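Local coordinates for protein beta-phenylalanine aminotransferase (Variovorax paradoxus, PDB 4AO9) that probably catalyses the pyridoxal-5'-phosphate-dependent transfer of the amino group of beta-phenylalanine to a keto acid, at residues 89-92 and 93-96; 414-417 and 418-422. One frame throughout, in Å; residues are numbered along the deposited sequence.

Contact 1. Residues 89-92 and 93-96; sequences YADF and IAEY
Asp91 folds its carboxylate forward over the two peptides that follow Phe92, and one oxygen, OD1, accepts both of their N-H groups. The bond from Ile93 N to Asp91 OD1 is 2.9 Å and arrives from above the carboxylate plane; that from Ala94 N to Asp91 OD1, also 2.9 Å, is nearly straight and comes on the syn side, tilted 25° out of that plane. Both donors share one face. The reach depends on the first torsion of Asp91, which sets CG opposite the backbone N (chi1 175°). The Ile93 bond makes this an Asx turn at the end of strand 88-91, where the chain of this class-III aminotransferase leaves the small mixed sheet for the loop before helix 106-117. The other oxygen, OD2, is hydrogen-bonded to NE2 of His103, which probably helps fix the rotation of the carboxylate. Ile93 presses its CG2 branch to 3.3 Å from Asp91 OD1, while the other branch swings away and sets CD1 over the centre of the Tyr96 ring, 3.6 Å above its plane. Ala94, Glu95 and Tyr96 all take left-handed backbone angles; Glu95 salt-bridges Arg61 and hydrogen-bonds Thr123 of the second subunit.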
loop_
_atom_site.group_PDB
_atom_site.type_symbol
_atom_site.label_atom_id
_atom_site.label_comp_id
_atom_site.label_asym_id
_atom_site.label_seq_id
_atom_site.Cartn_x
_atom_site.Cartn_y
_atom_site.Cartn_z
ATOM N N TYR A 89 24.426 0.693 -17.084
ATOM C CA TYR A 89 23.435 0.312 -18.079
ATOM C C TYR A 89 22.526 1.465 -18.453
ATOM O O TYR A 89 22.220 2.332 -17.620
ATOM C CB TYR A 89 22.522 -0.794 -17.553
ATOM C CG TYR A 89 23.210 -1.995 -16.974
ATOM C CD1 TYR A 89 23.621 -3.048 -17.792
ATOM C CD2 TYR A 89 23.427 -2.092 -15.600
ATOM C CE1 TYR A 89 24.241 -4.163 -17.258
ATOM C CE2 TYR A 89 24.043 -3.196 -15.062
ATOM C CZ TYR A 89 24.446 -4.229 -15.890
ATOM O OH TYR A 89 25.053 -5.327 -15.334
ATOM N N ALA A 90 22.069 1.455 -19.700
ATOM C CA ALA A 90 20.901 2.236 -20.068
ATOM C C ALA A 90 19.681 1.464 -19.590
ATOM O O ALA A 90 19.545 0.268 -19.868
ATOM C CB ALA A 90 20.842 2.449 -21.581
ATOM N N ASP A 91 18.820 2.161 -18.852
ATOM C CA ASP A 91 17.628 1.579 -18.227
ATOM C C ASP A 91 16.432 1.564 -19.183
ATOM O O ASP A 91 15.881 2.608 -19.508
ATOM C CB ASP A 91 17.281 2.411 -16.992
ATOM C CG ASP A 91 15.994 1.971 -16.324
ATOM O OD1 ASP A 91 15.547 0.831 -16.563
ATOM O OD2 ASP A 91 15.444 2.782 -15.559
ATOM N N PHE A 92 16.034 0.365 -19.593
ATOM C CA PHE A 92 14.858 0.164 -20.434
ATOM C C PHE A 92 13.707 -0.536 -19.717
ATOM O O PHE A 92 12.863 -1.167 -20.345
ATOM C CB PHE A 92 15.246 -0.582 -21.725
ATOM C CG PHE A 92 15.826 0.313 -22.773
ATOM C CD1 PHE A 92 17.167 0.684 -22.727
ATOM C CD2 PHE A 92 15.013 0.830 -23.783
ATOM C CE1 PHE A 92 17.694 1.535 -23.692
ATOM C CE2 PHE A 92 15.534 1.671 -24.749
ATOM C CZ PHE A 92 16.875 2.030 -24.699
ATOM N N ILE A 93 13.665 -0.393 -18.398
ATOM C CA ILE A 93 12.548 -0.953 -17.617
ATOM C C ILE A 93 11.911 0.079 -16.655
ATOM O O ILE A 93 10.704 0.038 -16.403
ATOM C CB ILE A 93 12.950 -2.318 -16.949
ATOM C CG1 ILE A 93 11.820 -2.892 -16.089
ATOM C CG2 ILE A 93 14.229 -2.171 -16.138
ATOM C CD1 ILE A 93 10.515 -3.172 -16.857
ATOM N N ALA A 94 12.708 0.992 -16.112
ATOM C CA ALA A 94 12.184 2.174 -15.409
ATOM C C ALA A 94 11.069 1.873 -14.400
ATOM O O ALA A 94 9.949 2.398 -14.507
ATOM C CB ALA A 94 11.745 3.249 -16.435
ATOM N N GLU A 95 11.401 1.016 -13.434
ATOM C CA GLU A 95 10.514 0.638 -12.332
ATOM C C GLU A 95 9.137 0.186 -12.816
ATOM O O GLU A 95 8.107 0.531 -12.238
ATOM C CB GLU A 95 10.447 1.759 -11.290
ATOM C CG GLU A 95 10.067 1.277 -9.879
ATOM C CD GLU A 95 11.081 0.320 -9.294
ATOM O OE1 GLU A 95 10.980 -0.894 -9.540
ATOM O OE2 GLU A 95 11.981 0.779 -8.570
ATOM N N TYR A 96 9.141 -0.594 -13.894
ATOM C CA TYR A 96 7.917 -1.207 -14.407
ATOM C C TYR A 96 6.850 -0.148 -14.678
ATOM O O TYR A 96 5.675 -0.344 -14.386
ATOM C CB TYR A 96 7.431 -2.345 -13.469
ATOM C CG TYR A 96 8.295 -3.581 -13.641
ATOM C CD1 TYR A 96 9.541 -3.688 -13.013
ATOM C CD2 TYR A 96 7.901 -4.608 -14.494
ATOM C CE1 TYR A 96 10.362 -4.807 -13.218
ATOM C CE2 TYR A 96 8.704 -5.726 -14.691
ATOM C CZ TYR A 96 9.928 -5.816 -14.054
ATOM O OH TYR A 96 10.723 -6.915 -14.271
#

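Contact 2. Residues 414-417 and 418-422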
loop_
_atom_site.group_PDB
_atom_site.type_symbol
_atom_site.label_atom_id
_atom_site.label_comp_id
_atom_site.label_asym_id
_atom_site.label_seq_id
_atom_site.Cartn_x
_atom_site.Cartn_y
_atom_site.Cartn_z
ATOM N N TYR A 414 19.867 -2.522 -19.346
ATOM C CA TYR A 414 19.143 -3.145 -18.243
ATOM C C TYR A 414 17.669 -3.192 -18.597
ATOM O O TYR A 414 17.032 -2.160 -18.778
ATOM C CB TYR A 414 19.359 -2.351 -16.962
ATOM C CG TYR A 414 18.798 -2.993 -15.713
ATOM C CD1 TYR A 414 19.425 -4.093 -15.135
ATOM C CD2 TYR A 414 17.659 -2.478 -15.092
ATOM C CE1 TYR A 414 18.933 -4.677 -13.982
ATOM C CE2 TYR A 414 17.162 -3.045 -13.933
ATOM C CZ TYR A 414 17.798 -4.155 -13.390
ATOM O OH TYR A 414 17.321 -4.738 -12.229
ATOM N N SER A 415 17.164 -4.411 -18.713
ATOM C CA SER A 415 15.800 -4.662 -19.135
ATOM C C SER A 415 15.115 -5.535 -18.096
ATOM O O SER A 415 15.680 -5.827 -17.043
ATOM C CB SER A 415 15.809 -5.385 -20.487
ATOM O OG SER A 415 16.369 -6.692 -20.370
ATOM N N SER A 416 13.892 -5.952 -18.390
ATOM C CA SER A 416 13.201 -6.908 -17.534
ATOM C C SER A 416 13.355 -8.336 -18.065
ATOM O O SER A 416 13.372 -8.564 -19.285
ATOM C CB SER A 416 11.726 -6.553 -17.449
ATOM O OG SER A 416 11.164 -6.562 -18.736
ATOM N N PRO A 417 13.442 -9.317 -17.148
ATOM C CA PRO A 417 13.471 -10.711 -17.579
ATOM C C PRO A 417 12.313 -11.073 -18.514
ATOM O O PRO A 417 12.507 -11.862 -19.443
ATOM C CB PRO A 417 13.359 -11.480 -16.265
ATOM C CG PRO A 417 14.057 -10.591 -15.279
ATOM C CD PRO A 417 13.687 -9.187 -15.696
ATOM N N ARG A 418 11.136 -10.498 -18.283
ATOM C CA ARG A 418 9.961 -10.859 -19.080
ATOM C C ARG A 418 9.915 -10.205 -20.466
ATOM O O ARG A 418 8.997 -10.478 -21.223
ATOM C CB ARG A 418 8.648 -10.639 -18.300
ATOM C CG ARG A 418 8.182 -9.196 -18.151
ATOM C CD ARG A 418 7.041 -9.105 -17.121
ATOM N NE ARG A 418 6.382 -7.799 -17.153
ATOM C CZ ARG A 418 5.690 -7.272 -16.146
ATOM N NH1 ARG A 418 5.562 -7.929 -14.990
ATOM N NH2 ARG A 418 5.136 -6.076 -16.284
ATOM N N GLY A 419 10.897 -9.358 -20.787
ATOM C CA GLY A 419 10.975 -8.727 -22.109
ATOM C C GLY A 419 10.192 -7.427 -22.228
ATOM O O GLY A 419 10.022 -6.900 -23.322
ATOM N N PHE A 420 9.701 -6.929 -21.095
ATOM C CA PHE A 420 8.970 -5.660 -21.001
ATOM C C PHE A 420 9.933 -4.481 -21.145
ATOM O O PHE A 420 10.903 -4.382 -20.397
ATOM C CB PHE A 420 8.269 -5.630 -19.633
ATOM C CG PHE A 420 7.335 -4.464 -19.396
ATOM C CD1 PHE A 420 6.636 -3.827 -20.427
ATOM C CD2 PHE A 420 7.105 -4.043 -18.082
ATOM C CE1 PHE A 420 5.736 -2.771 -20.136
ATOM C CE2 PHE A 420 6.200 -3.011 -17.788
ATOM C CZ PHE A 420 5.516 -2.369 -18.819
ATOM N N VAL A 421 9.668 -3.624 -22.131
ATOM C CA VAL A 421 10.478 -2.453 -22.436
ATOM C C VAL A 421 9.671 -1.202 -22.132
ATOM O O VAL A 421 8.529 -1.071 -22.576
ATOM C CB VAL A 421 10.886 -2.453 -23.927
ATOM C CG1 VAL A 421 11.563 -1.135 -24.326
ATOM C CG2 VAL A 421 11.792 -3.635 -24.213
ATOM N N VAL A 422 10.267 -0.290 -21.366
ATOM C CA VAL A 422 9.553 0.876 -20.854
ATOM C C VAL A 422 10.402 2.112 -21.098
ATOM O O VAL A 422 11.514 2.202 -20.575
ATOM C CB VAL A 422 9.314 0.742 -19.319
ATOM C CG1 VAL A 422 8.648 1.988 -18.735
ATOM C CG2 VAL A 422 8.488 -0.505 -18.985
#
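Phe420 meets Ser416 through its CB, 3.2 Å from Ser416 OG, and the hydroxyl reaches the ring only obliquely. One face of the Phe420 ring carries Val422 CG2, 3.5 Å above the plane and over its centre. On the opposite side, displaced from the ring centre, Arg418 NH2 comes 3.4 Å from Phe420 CD2, and Thr97, Cys235 and Asn379 also pack on the Phe420 side chain. From CG to NE the Arg418 chain runs extended alongside Phe420, Arg418 CG passing Ser416 OG at 4.0 Å. With chi1 at 59°, Ser416 OG sits between its own backbone N and carbonyl carbon; from there it donates to Phe420 O at 2.8 Å, in the carbonyl plane and on a lone pair. The backbone closes the turn itself: Gly419 N bonds Ser416 O at 3.0 Å (161° at the hydrogen), the donor standing above the carbonyl plane. This is a type I beta turn from Ser416 to Gly419, joining the end of strand 413-414 to strand 420-422. Pro417 has its phi confined by its ring to a value the turn needs, and at the positive phi of Gly419 (87°) a side chain would collide with the carbonyl oxygen of Arg418. With Ser416 replaced by an alanine, Phe420 O would probably lose its hydroxyl donor and the start of strand 420-422 be less firmly tied to the turn. The chemistry implies a division of labour within one residue: Ser416 O closes the turn and OG ties it to the first residue of the strand, while the Arg418 side chain, about 6 Å from a bound pyridoxal-5'-phosphate, may add positive charge to the cofactor's neighbourhood.

Along the chain the two contacts stand in series, neither nesting in nor crossing the other. Contact 1 comes first, turning the chain out of strand 88-91; contact 2 follows more than 300 residues later, after helix 398-410, and closes the short connection between strands 413-414 and 420-422. In space their centres are about 7 Å apart. Tyr414 lies alongside the strand of contact 1, with probable hydrogen bonds from Phe92 N to Tyr414 O (2.8 Å) and from Tyr414 N to Ala90 O (2.9 Å), while Tyr96 rests on Ser416 and Ile93 on Val422. Together they join the four-stranded and three-stranded sheets, and both reach Thr123 of the second subunit.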